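Local coordinates for ABC transporter binding protein AcbH (Actinoplanes, PDB 3OO8), which serves as the extracellular solute receptor of a bacterial ABC transporter, binding beta-D-galactopyranose as its exclusive substrate, at residues Tyr140-Val144 and Met296-Thr300; Phe145-Phe151 and Leu252-Gly258; Arg243-Asp247 and Gln266-Asn270; Ala249-Glu253 and Asn270-Asn275. The protein carries 2 engineered substitutions. All coordinates share one frame; numbering follows the deposited sequence.

Contact 1: residues Tyr140-Val144 and Met296-Thr300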
loop_
_atom_site.group_PDB
_atom_site.type_symbol
_atom_site.label_atom_id
_atom_site.label_comp_id
_atom_site.label_asym_id
_atom_site.label_seq_id
_atom_site.Cartn_x
_atom_site.Cartn_y
_atom_site.Cartn_z
ATOM N N TYR A 140 0.178 4.468 3.752
ATOM C CA TYR A 140 1.506 4.392 4.402
ATOM C C TYR A 140 2.459 3.848 3.344
ATOM O O TYR A 140 2.032 3.159 2.431
ATOM C CB TYR A 140 1.485 3.483 5.636
ATOM C CG TYR A 140 1.238 2.048 5.277
ATOM C CD1 TYR A 140 2.308 1.203 4.983
ATOM C CD2 TYR A 140 -0.056 1.545 5.220
ATOM C CE1 TYR A 140 2.068 -0.123 4.627
ATOM C CE2 TYR A 140 -0.286 0.231 4.867
ATOM C CZ TYR A 140 0.781 -0.578 4.580
ATOM O OH TYR A 140 0.603 -1.913 4.216
ATOM N N PRO A 141 3.755 4.116 3.508
ATOM C CA PRO A 141 4.716 3.796 2.446
ATOM C C PRO A 141 5.491 2.493 2.591
ATOM O O PRO A 141 5.691 1.992 3.699
ATOM C CB PRO A 141 5.698 4.964 2.548
ATOM C CG PRO A 141 5.767 5.188 4.080
ATOM C CD PRO A 141 4.333 4.990 4.554
ATOM N N TRP A 142 5.899 1.966 1.436
ATOM C CA TRP A 142 6.841 0.836 1.337
ATOM C C TRP A 142 8.145 1.456 0.850
ATOM O O TRP A 142 8.264 1.847 -0.305
ATOM C CB TRP A 142 6.332 -0.204 0.336
ATOM C CG TRP A 142 5.430 -1.211 0.973
ATOM C CD1 TRP A 142 4.163 -1.007 1.492
ATOM C CD2 TRP A 142 5.739 -2.588 1.184
ATOM N NE1 TRP A 142 3.666 -2.200 1.996
ATOM C CE2 TRP A 142 4.634 -3.165 1.853
ATOM C CE3 TRP A 142 6.847 -3.387 0.869
ATOM C CZ2 TRP A 142 4.589 -4.527 2.174
ATOM C CZ3 TRP A 142 6.811 -4.752 1.231
ATOM C CH2 TRP A 142 5.703 -5.282 1.880
ATOM N N VAL A 143 9.148 1.480 1.741
ATOM C CA VAL A 143 10.372 2.250 1.521
ATOM C C VAL A 143 11.514 1.515 2.242
ATOM O O VAL A 143 11.276 0.509 2.885
ATOM C CB VAL A 143 10.239 3.704 2.134
ATOM C CG1 VAL A 143 9.343 4.580 1.245
ATOM C CG2 VAL A 143 9.611 3.673 3.517
ATOM N N VAL A 144 12.747 1.996 2.069
ATOM C CA VAL A 144 13.944 1.318 2.631
ATOM C C VAL A 144 14.332 2.016 3.937
ATOM O O VAL A 144 14.712 3.199 3.959
ATOM C CB VAL A 144 15.164 1.469 1.669
ATOM C CG1 VAL A 144 16.330 0.674 2.247
ATOM C CG2 VAL A 144 14.865 1.015 0.230
ATOM N N MET A 296 5.193 4.291 -5.983
ATOM C CA MET A 296 5.426 3.588 -4.713
ATOM C C MET A 296 4.178 2.767 -4.407
ATOM O O MET A 296 3.074 3.205 -4.741
ATOM C CB MET A 296 5.548 4.623 -3.566
ATOM C CG MET A 296 6.070 4.014 -2.246
ATOM S SD MET A 296 5.759 5.177 -0.878
ATOM C CE MET A 296 6.963 6.457 -1.208
ATOM N N ASP A 297 4.330 1.618 -3.764
ATOM C CA ASP A 297 3.191 0.943 -3.135
ATOM C C ASP A 297 2.860 1.750 -1.865
ATOM O O ASP A 297 3.693 1.849 -0.951
ATOM C CB ASP A 297 3.612 -0.475 -2.641
ATOM C CG ASP A 297 3.423 -1.594 -3.686
ATOM O OD1 ASP A 297 2.610 -1.493 -4.645
ATOM O OD2 ASP A 297 4.105 -2.627 -3.522
ATOM N N ALA A 298 1.662 2.322 -1.806
ATOM C CA ALA A 298 1.215 3.033 -0.596
ATOM C C ALA A 298 -0.248 2.656 -0.389
ATOM O O ALA A 298 -1.163 3.361 -0.835
ATOM C CB ALA A 298 1.418 4.551 -0.746
ATOM N N PRO A 299 -0.506 1.506 0.252
ATOM C CA PRO A 299 -1.882 0.994 0.370
ATOM C C PRO A 299 -2.848 2.005 1.013
ATOM O O PRO A 299 -2.625 2.444 2.145
ATOM C CB PRO A 299 -1.720 -0.255 1.257
ATOM C CG PRO A 299 -0.300 -0.705 0.974
ATOM C CD PRO A 299 0.488 0.579 0.841
ATOM N N THR A 300 -3.913 2.350 0.275
ATOM C CA THR A 300 -4.787 3.451 0.621
ATOM C C THR A 300 -6.190 2.956 0.962
ATOM O O THR A 300 -6.890 2.316 0.144
ATOM C CB THR A 300 -4.888 4.443 -0.574
ATOM O OG1 THR A 300 -3.570 4.884 -0.947
ATOM C CG2 THR A 300 -5.715 5.678 -0.204
HETATM O O HOH W 1 7.025 0.797 -2.858
#
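Trp142 N gives its hydrogen to Asp297 O at 3.3 Å, a long bond bent to 135° at the hydrogen, although the nitrogen lies almost straight ahead of the carbonyl. A water bridges the next pair, donating to Trp142 O and accepting from Asp297 N, each at 3.0 Å, so the two antiparallel-running segments are joined partly through a bound water. Beside these bonds Ala298 CA approaches Tyr140 O at 3.1 Å in a CA-H...O contact; that carbonyl is buried and finds no conventional donor. Tyr140, its CG held between the backbone N and the carbonyl carbon (chi1 66°), lays one ring face against Pro299: CD sits 4.1 Å from the ring centroid in a CH-pi contact, while CG reaches the phenol end. Farther along, Met296, bent at chi3, brings SD to 3.4 Å from Pro141 CB and its methyl CE against Val143 CG1. Trp142 belongs to the beta-D-galactose site; its CB packs on Asp297 CB, with ring and carboxylate planes 83° apart, and Phe370 stacks on the indole. Asp297 OD1 is hydrogen-bonded to Ser368 OG. The contact lies near the centre of the chain, where strand 134-147 passes strand 295-297; helix 264-270 touches Tyr140 and Pro141, helix 352-363 packs on Pro141 and Met296, and strand 366-368 pairs with 295-297.

Contact 2: residues Phe145-Phe151 and Leu252-Gly258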
loop_
_atom_site.group_PDB
_atom_site.type_symbol
_atom_site.label_atom_id
_atom_site.label_comp_id
_atom_site.label_asym_id
_atom_site.label_seq_id
_atom_site.Cartn_x
_atom_site.Cartn_y
_atom_site.Cartn_z
ATOM N N PHE A 145 14.291 1.260 5.028
ATOM C CA PHE A 145 14.595 1.800 6.366
ATOM C C PHE A 145 16.042 1.554 6.713
ATOM O O PHE A 145 16.634 0.634 6.188
ATOM C CB PHE A 145 13.696 1.107 7.393
ATOM C CG PHE A 145 12.271 1.531 7.266
ATOM C CD1 PHE A 145 11.796 2.642 7.969
ATOM C CD2 PHE A 145 11.404 0.792 6.475
ATOM C CE1 PHE A 145 10.486 3.089 7.827
ATOM C CE2 PHE A 145 10.056 1.211 6.323
ATOM C CZ PHE A 145 9.606 2.356 7.009
ATOM N N TYR A 146 16.586 2.462 7.518
ATOM C CA TYR A 146 17.982 2.345 7.986
ATOM C C TYR A 146 18.107 3.091 9.304
ATOM O O TYR A 146 17.199 3.780 9.736
ATOM C CB TYR A 146 18.928 2.955 6.961
ATOM C CG TYR A 146 18.790 4.446 6.763
ATOM C CD1 TYR A 146 19.655 5.332 7.387
ATOM C CD2 TYR A 146 17.778 4.971 5.954
ATOM C CE1 TYR A 146 19.534 6.701 7.195
ATOM C CE2 TYR A 146 17.643 6.343 5.753
ATOM C CZ TYR A 146 18.536 7.209 6.378
ATOM O OH TYR A 146 18.449 8.571 6.199
ATOM N N ASN A 147 19.242 2.903 9.982
ATOM C CA ASN A 147 19.505 3.634 11.228
ATOM C C ASN A 147 20.424 4.840 10.937
ATOM O O ASN A 147 21.528 4.677 10.389
ATOM C CB ASN A 147 20.252 2.684 12.177
ATOM C CG ASN A 147 19.399 1.515 12.603
ATOM O OD1 ASN A 147 19.751 0.351 12.390
ATOM N ND2 ASN A 147 18.266 1.814 13.182
ATOM N N LYS A 148 19.982 6.031 11.328
ATOM C CA LYS A 148 20.726 7.265 11.027
ATOM C C LYS A 148 22.119 7.258 11.639
ATOM O O LYS A 148 23.098 7.628 10.977
ATOM C CB LYS A 148 19.973 8.480 11.538
ATOM C CG LYS A 148 18.755 8.807 10.681
ATOM C CD LYS A 148 17.955 9.968 11.271
ATOM C CE LYS A 148 17.260 9.582 12.535
ATOM N NZ LYS A 148 16.296 10.658 12.942
ATOM N N SER A 149 22.180 6.841 12.901
ATOM C CA SER A 149 23.471 6.768 13.592
ATOM C C SER A 149 24.508 5.889 12.876
ATOM O O SER A 149 25.719 6.191 12.889
ATOM C CB SER A 149 23.261 6.326 15.044
ATOM O OG SER A 149 22.902 4.952 15.119
ATOM N N VAL A 150 24.050 4.804 12.247
ATOM C CA VAL A 150 24.946 3.909 11.525
ATOM C C VAL A 150 25.451 4.567 10.239
ATOM O O VAL A 150 26.649 4.554 9.933
ATOM C CB VAL A 150 24.265 2.554 11.207
ATOM C CG1 VAL A 150 25.127 1.672 10.282
ATOM C CG2 VAL A 150 23.842 1.824 12.479
ATOM N N PHE A 151 24.532 5.146 9.462
ATOM C CA PHE A 151 24.945 5.821 8.256
ATOM C C PHE A 151 25.913 6.970 8.602
ATOM O O PHE A 151 26.907 7.170 7.911
ATOM C CB PHE A 151 23.701 6.357 7.513
ATOM C CG PHE A 151 23.090 5.374 6.551
ATOM C CD1 PHE A 151 22.781 4.085 6.939
ATOM C CD2 PHE A 151 22.788 5.769 5.244
ATOM C CE1 PHE A 151 22.235 3.178 6.037
ATOM C CE2 PHE A 151 22.239 4.858 4.318
ATOM C CZ PHE A 151 21.936 3.578 4.724
ATOM N N LEU A 252 17.723 -5.349 11.716
ATOM C CA LEU A 252 17.998 -3.954 11.409
ATOM C C LEU A 252 18.117 -3.152 12.716
ATOM O O LEU A 252 19.089 -2.413 12.916
ATOM C CB LEU A 252 16.855 -3.359 10.552
ATOM C CG LEU A 252 17.005 -1.854 10.287
ATOM C CD1 LEU A 252 18.224 -1.603 9.387
ATOM C CD2 LEU A 252 15.710 -1.278 9.646
ATOM N N GLU A 253 17.151 -3.342 13.617
ATOM C CA GLU A 253 17.112 -2.615 14.876
ATOM C C GLU A 253 18.360 -2.870 15.726
ATOM O O GLU A 253 18.876 -1.953 16.381
ATOM C CB GLU A 253 15.865 -2.974 15.670
ATOM C CG GLU A 253 15.627 -2.043 16.833
ATOM C CD GLU A 253 14.393 -2.356 17.662
ATOM O OE1 GLU A 253 13.569 -3.241 17.325
ATOM O OE2 GLU A 253 14.227 -1.658 18.667
ATOM N N ASN A 254 18.823 -4.112 15.694
ATOM C CA ASN A 254 20.014 -4.538 16.464
ATOM C C ASN A 254 21.313 -4.214 15.726
ATOM O O ASN A 254 22.403 -4.616 16.140
ATOM C CB ASN A 254 19.924 -6.037 16.796
ATOM C CG ASN A 254 18.937 -6.336 17.920
ATOM O OD1 ASN A 254 18.709 -5.503 18.795
ATOM N ND2 ASN A 254 18.351 -7.525 17.903
ATOM N N LYS A 255 21.191 -3.484 14.616
ATOM C CA LYS A 255 22.330 -3.086 13.804
ATOM C C LYS A 255 23.135 -4.225 13.158
ATOM O O LYS A 255 24.302 -4.062 12.821
ATOM C CB LYS A 255 23.207 -2.063 14.528
ATOM C CG LYS A 255 22.465 -0.876 15.094
ATOM C CD LYS A 255 23.453 0.034 15.794
ATOM C CE LYS A 255 22.743 1.109 16.577
ATOM N NZ LYS A 255 23.745 2.008 17.215
ATOM N N GLN A 256 22.485 -5.365 12.956
ATOM C CA GLN A 256 23.096 -6.498 12.295
ATOM C C GLN A 256 22.895 -6.406 10.785
ATOM O O GLN A 256 23.599 -7.047 10.021
ATOM C CB GLN A 256 22.531 -7.797 12.878
ATOM C CG GLN A 256 23.048 -8.052 14.309
ATOM C CD GLN A 256 22.116 -8.905 15.175
ATOM O OE1 GLN A 256 22.394 -9.123 16.362
ATOM N NE2 GLN A 256 21.008 -9.367 14.602
ATOM N N ALA A 257 21.939 -5.580 10.368
ATOM C CA ALA A 257 21.699 -5.342 8.943
ATOM C C ALA A 257 21.717 -3.825 8.724
ATOM O O ALA A 257 21.359 -3.075 9.628
ATOM C CB ALA A 257 20.342 -5.919 8.532
ATOM N N GLY A 258 22.117 -3.398 7.529
ATOM C CA GLY A 258 22.191 -1.976 7.203
ATOM C C GLY A 258 20.888 -1.316 6.759
ATOM O O GLY A 258 20.694 -0.114 6.989
HETATM O O HOH W 2 21.451 1.308 9.109
#
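Leu252 and Phe145 make the close-packed inner end of this contact, with Leu252 CD2 3.8 Å from Phe145 CB. With CG anti to the backbone N (chi1 175°), Leu252 sends its two methyls forward to the strand, CD2 to Phe145 and CD1 to Tyr146 CA at 4.2 Å. Next to it Gly258 O faces two side chains: Tyr146 CB comes to 3.5 Å, and Phe151 turns the edge of its ring to the same oxygen, CE1 at 3.8 Å. A water is held in this buried part, accepting from Asn147 N and donating to Gly258 O at 2.7 Å, and so joins two backbones that do not pair directly here. Within 145-151 the Tyr146 ring packs on a face of Phe151, whose ring also meets Leu168 and Met172 of helix 162-174. The geometry is that of a strand running into a helix, 134-147 into 148-154, beside the end of helix 245-253. That end is a Schellman motif: Lys255, with positive phi, is the C-prime residue, Gln256 N bonds to Ala251 O and Lys255 N to Leu252 O, and the chain turns back into strand 257-261, the antiparallel neighbour of 134-147. The outer side is looser and open to solvent, with Lys255 exposed. Here Lys255, extended beyond CG, slides past Val150 in the opposite direction, its CD 3.8 Å from Val150 CG2. Its NZ ends 3.7 Å from Ser149 OG, which is hydrogen-bonded to Asp278 instead.

Contact 3: residues Arg243-Asp247 and Gln266-Asn270. With SO4 (sulfate ion), chain C.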
loop_
_atom_site.group_PDB
_atom_site.type_symbol
_atom_site.label_atom_id
_atom_site.label_comp_id
_atom_site.label_asym_id
_atom_site.label_seq_id
_atom_site.Cartn_x
_atom_site.Cartn_y
_atom_site.Cartn_z
ATOM N N ARG A 243 12.470 -17.063 7.527
ATOM C CA ARG A 243 12.509 -15.936 8.469
ATOM C C ARG A 243 11.216 -15.131 8.505
ATOM O O ARG A 243 10.644 -14.826 7.445
ATOM C CB ARG A 243 13.689 -15.002 8.116
ATOM C CG ARG A 243 13.917 -13.828 9.107
ATOM C CD ARG A 243 15.221 -13.046 8.891
ATOM N NE ARG A 243 16.362 -13.959 8.991
ATOM C CZ ARG A 243 17.040 -14.445 7.954
ATOM N NH1 ARG A 243 16.755 -14.065 6.708
ATOM N NH2 ARG A 243 18.037 -15.316 8.163
ATOM N N THR A 244 10.772 -14.767 9.706
ATOM C CA THR A 244 9.601 -13.883 9.838
ATOM C C THR A 244 10.051 -12.442 9.601
ATOM O O THR A 244 11.213 -12.077 9.821
ATOM C CB THR A 244 8.939 -13.905 11.232
ATOM O OG1 THR A 244 9.888 -13.468 12.223
ATOM C CG2 THR A 244 8.393 -15.306 11.571
ATOM N N TRP A 245 9.123 -11.600 9.150
ATOM C CA TRP A 245 9.515 -10.231 8.890
ATOM C C TRP A 245 9.963 -9.530 10.178
ATOM O O TRP A 245 10.891 -8.726 10.150
ATOM C CB TRP A 245 8.450 -9.454 8.063
ATOM C CG TRP A 245 7.243 -8.990 8.842
ATOM C CD1 TRP A 245 6.008 -9.584 8.878
ATOM C CD2 TRP A 245 7.182 -7.899 9.770
ATOM N NE1 TRP A 245 5.173 -8.904 9.746
ATOM C CE2 TRP A 245 5.874 -7.860 10.291
ATOM C CE3 TRP A 245 8.104 -6.939 10.200
ATOM C CZ2 TRP A 245 5.473 -6.910 11.234
ATOM C CZ3 TRP A 245 7.705 -5.994 11.137
ATOM C CH2 TRP A 245 6.396 -5.991 11.642
ATOM N N GLN A 246 9.334 -9.847 11.310
ATOM C CA GLN A 246 9.757 -9.237 12.569
ATOM C C GLN A 246 11.225 -9.573 12.895
ATOM O O GLN A 246 11.954 -8.733 13.417
ATOM C CB GLN A 246 8.822 -9.663 13.712
ATOM C CG GLN A 246 7.357 -9.237 13.532
ATOM C CD GLN A 246 6.490 -10.243 12.796
ATOM O OE1 GLN A 246 6.983 -11.064 12.021
ATOM N NE2 GLN A 246 5.165 -10.126 12.981
ATOM N N ASP A 247 11.673 -10.792 12.592
ATOM C CA ASP A 247 13.069 -11.146 12.864
ATOM C C ASP A 247 14.042 -10.367 11.972
ATOM O O ASP A 247 15.146 -10.023 12.389
ATOM C CB ASP A 247 13.305 -12.658 12.753
ATOM C CG ASP A 247 12.824 -13.420 14.003
ATOM O OD1 ASP A 247 12.507 -12.774 15.016
ATOM O OD2 ASP A 247 12.758 -14.662 13.973
ATOM N N GLN A 266 5.004 -1.791 9.514
ATOM C CA GLN A 266 5.647 -3.051 9.891
ATOM C C GLN A 266 6.974 -2.719 10.549
ATOM O O GLN A 266 7.119 -2.833 11.790
ATOM C CB GLN A 266 5.826 -3.945 8.660
ATOM C CG GLN A 266 4.480 -4.289 8.007
ATOM C CD GLN A 266 4.509 -4.188 6.502
ATOM O OE1 GLN A 266 5.511 -4.458 5.839
ATOM N NE2 GLN A 266 3.371 -3.810 5.960
ATOM N N VAL A 267 7.937 -2.238 9.760
ATOM C CA VAL A 267 9.284 -2.017 10.285
ATOM C C VAL A 267 9.294 -0.996 11.427
ATOM O O VAL A 267 9.855 -1.268 12.495
ATOM C CB VAL A 267 10.317 -1.596 9.173
ATOM C CG1 VAL A 267 11.716 -1.342 9.802
ATOM C CG2 VAL A 267 10.397 -2.678 8.081
ATOM N N ALA A 268 8.730 0.191 11.212
ATOM C CA ALA A 268 8.792 1.238 12.236
ATOM C C ALA A 268 7.979 0.827 13.468
ATOM O O ALA A 268 8.391 1.092 14.611
ATOM C CB ALA A 268 8.298 2.572 11.688
ATOM N N ALA A 269 6.840 0.176 13.238
ATOM C CA ALA A 269 5.986 -0.280 14.332
ATOM C C ALA A 269 6.734 -1.276 15.204
ATOM O O ALA A 269 6.474 -1.360 16.410
ATOM C CB ALA A 269 4.697 -0.899 13.802
ATOM N N ASN A 270 7.650 -2.024 14.603
ATOM C CA ASN A 270 8.365 -3.091 15.330
ATOM C C ASN A 270 9.458 -2.558 16.236
ATOM O O ASN A 270 9.880 -3.254 17.174
ATOM C CB ASN A 270 8.980 -4.102 14.364
ATOM C CG ASN A 270 9.218 -5.466 15.009
ATOM O OD1 ASN A 270 10.364 -5.887 15.205
ATOM N ND2 ASN A 270 8.137 -6.139 15.368
HETATM S S SO4 C . 17.760 -15.569 11.986
HETATM O O1 SO4 C . 17.311 -16.456 13.052
HETATM O O2 SO4 C . 17.914 -16.334 10.754
HETATM O O3 SO4 C . 16.746 -14.533 11.820
HETATM O O4 SO4 C . 19.054 -14.972 12.302
#
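Trp245 lays a face of its six-membered ring over Gln266, whose CB stands 3.8 Å from the ring centroid and 15° off the normal, a CH-pi contact. The far rim of the indole presses on the backbone too, CH2 reaching Gln266 O at 3.2 Å, and CZ3 meets Asn270 CB one helical turn on. Gln246 CD lies against the opposite indole face, so the ring is sandwiched; Gln246 CG in turn touches Asn270 ND2 at 3.7 Å. Behind this shell, the start of helix 245-253 meets helix 264-270. Thr244 is the N-cap of the first, its OG1 accepting from Asp247 N at 3.2 Å, which fixes the turn that carries Trp245. Gln266, a residue of the beta-D-galactose site, bends at chi2 so that its amide leaves Trp245 and turns to Gln262 and Gly263, which bond to OE1. Farther out Arg243 presents its guanidinium edge to a sulfate, probably from the crystallisation liquor: NE bonds to O3 at 2.9 Å and NH2 to O2 at 2.8 Å. NH2 also donates to Lys238 O and NH1 to Phe182 O, tying the segment to its surrounding loops. Replacing Arg243 by an alanine would probably leave the sulfate without these donors and take them from Lys238 O and Phe182 O as well.

Contact 4: residues Ala249-Glu253 and Asn270-Asn275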
loop_
_atom_site.group_PDB
_atom_site.type_symbol
_atom_site.label_atom_id
_atom_site.label_comp_id
_atom_site.label_asym_id
_atom_site.label_seq_id
_atom_site.Cartn_x
_atom_site.Cartn_y
_atom_site.Cartn_z
ATOM N N ALA A 249 13.294 -7.330 10.855
ATOM C CA ALA A 249 13.207 -5.993 11.424
ATOM C C ALA A 249 14.066 -5.866 12.695
ATOM O O ALA A 249 14.716 -4.836 12.905
ATOM C CB ALA A 249 11.743 -5.628 11.686
ATOM N N LYS A 250 14.124 -6.939 13.486
ATOM C CA LYS A 250 14.959 -6.933 14.704
ATOM C C LYS A 250 16.431 -6.910 14.313
ATOM O O LYS A 250 17.241 -6.271 14.987
ATOM C CB LYS A 250 14.639 -8.110 15.631
ATOM C CG LYS A 250 13.466 -7.872 16.598
ATOM C CD LYS A 250 13.637 -6.614 17.502
ATOM C CE LYS A 250 12.421 -6.381 18.432
ATOM N NZ LYS A 250 12.211 -4.935 18.879
ATOM N N ALA A 251 16.789 -7.575 13.215
ATOM C CA ALA A 251 18.174 -7.529 12.735
ATOM C C ALA A 251 18.605 -6.101 12.390
ATOM O O ALA A 251 19.725 -5.683 12.717
ATOM C CB ALA A 251 18.407 -8.478 11.552
ATOM N N LEU A 252 17.723 -5.349 11.716
ATOM C CA LEU A 252 17.998 -3.954 11.409
ATOM C C LEU A 252 18.117 -3.152 12.716
ATOM O O LEU A 252 19.089 -2.413 12.916
ATOM C CB LEU A 252 16.855 -3.359 10.552
ATOM C CG LEU A 252 17.005 -1.854 10.287
ATOM C CD1 LEU A 252 18.224 -1.603 9.387
ATOM C CD2 LEU A 252 15.710 -1.278 9.646
ATOM N N GLU A 253 17.151 -3.342 13.617
ATOM C CA GLU A 253 17.112 -2.615 14.876
ATOM C C GLU A 253 18.360 -2.870 15.726
ATOM O O GLU A 253 18.876 -1.953 16.381
ATOM C CB GLU A 253 15.865 -2.974 15.670
ATOM C CG GLU A 253 15.627 -2.043 16.833
ATOM C CD GLU A 253 14.393 -2.356 17.662
ATOM O OE1 GLU A 253 13.569 -3.241 17.325
ATOM O OE2 GLU A 253 14.227 -1.658 18.667
ATOM N N ASN A 270 7.650 -2.024 14.603
ATOM C CA ASN A 270 8.365 -3.091 15.330
ATOM C C ASN A 270 9.458 -2.558 16.236
ATOM O O ASN A 270 9.880 -3.254 17.174
ATOM C CB ASN A 270 8.980 -4.102 14.364
ATOM C CG ASN A 270 9.218 -5.466 15.009
ATOM O OD1 ASN A 270 10.364 -5.887 15.205
ATOM N ND2 ASN A 270 8.137 -6.139 15.368
ATOM N N TYR A 271 9.942 -1.354 15.933
ATOM C CA TYR A 271 11.038 -0.758 16.712
ATOM C C TYR A 271 10.570 -0.451 18.136
ATOM O O TYR A 271 9.408 -0.107 18.377
ATOM C CB TYR A 271 11.550 0.537 16.068
ATOM C CG TYR A 271 12.785 0.382 15.212
ATOM C CD1 TYR A 271 12.883 -0.631 14.257
ATOM C CD2 TYR A 271 13.857 1.244 15.363
ATOM C CE1 TYR A 271 14.030 -0.791 13.493
ATOM C CE2 TYR A 271 14.999 1.109 14.592
ATOM C CZ TYR A 271 15.077 0.110 13.650
ATOM O OH TYR A 271 16.202 -0.031 12.885
ATOM N N SER A 272 11.496 -0.577 19.083
ATOM C CA SER A 272 11.221 -0.125 20.442
ATOM C C SER A 272 11.120 1.412 20.456
ATOM O O SER A 272 11.703 2.088 19.612
ATOM C CB SER A 272 12.371 -0.569 21.343
ATOM O OG SER A 272 13.493 0.289 21.187
ATOM N N ALA A 273 10.393 1.971 21.421
ATOM C CA ALA A 273 10.293 3.421 21.573
ATOM C C ALA A 273 11.666 4.091 21.726
ATOM O O ALA A 273 11.873 5.192 21.225
ATOM C CB ALA A 273 9.354 3.795 22.733
ATOM N N LYS A 274 12.609 3.420 22.401
ATOM C CA LYS A 274 13.957 3.959 22.586
ATOM C C LYS A 274 14.790 4.018 21.298
ATOM O O LYS A 274 15.694 4.852 21.179
ATOM C CB LYS A 274 14.733 3.141 23.636
ATOM C CG LYS A 274 14.416 3.493 25.088
ATOM C CD LYS A 274 15.118 4.790 25.512
ATOM C CE LYS A 274 14.688 5.191 26.928
ATOM N NZ LYS A 274 14.674 4.002 27.849
ATOM N N ASN A 275 14.518 3.121 20.349
ATOM C CA ASN A 275 15.314 3.084 19.117
ATOM C C ASN A 275 14.676 3.829 17.942
ATOM O O ASN A 275 15.373 4.191 16.984
ATOM C CB ASN A 275 15.643 1.642 18.704
ATOM C CG ASN A 275 16.579 0.945 19.684
ATOM O OD1 ASN A 275 17.538 1.546 20.170
ATOM N ND2 ASN A 275 16.312 -0.326 19.961
HETATM O O HOH W 3 12.553 -4.055 14.850
#
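Hydrogen bonds centre on Glu253, whose OE2 accepts from Asn275 ND2 at 2.8 Å, nearly straight and on the anti side, and from Ser272 N at 3.0 Å, which arrives from above the carboxylate plane. Ser272 OG also takes the Asn275 N hydrogen in an ST motif, shaping the turn that offers both donors. The charged contact is on the other oxygen: Lys250 NZ forms a salt bridge with Glu253 OE1 at 2.7 Å on the syn side, and donates weakly to Asn270 O. A water donates to both Glu253 OE1 and Asn270 OD1. Stacking comes from Tyr271: Glu253 CG sits 3.7 Å over its ring centre, a CH-pi contact, with the carboxylate only 12° from the ring plane. Glu253 gets there by staying fully extended, CG anti to the backbone N (chi1 -168°). Apolar packing is slight, Leu252 CD2 4.2 Å from Tyr271 CE1; Leu252 CG also lies 3.3 Å from Tyr271 OH, whose probable partner is the side-chain amide of Asn147, and Ala249 CB rests against Asn270. Were Glu253 an alanine, Ser272 N and Asn275 ND2 would probably lose this acceptor and Lys250 its countercharge. Gripped by a lysine and two neutral donors, the carboxylate is likely to remain ionised and joins the helix end to the loop.

In the fold
Contact 1 lies near the centre of the chain, about 20 Å between centres from contact 2, which takes up the same strand 134-147 where contact 1 leaves it. Contacts 2, 3 and 4 are clustered, their centres 8 to 13 Å apart, and all use helix 245-253: contact 3 its start, contact 4 its second half and contact 2 its end. Along the chain the three are nested inside the loop closed by contact 1. Contacts 3 and 4 share Asn270 at the end of helix 264-270, and contacts 2 and 4 share Leu252 and Glu253. Trp142 of contact 1 touches Gln266 of contact 3, so the galactose site adjoins this cluster of helix and sheet packing.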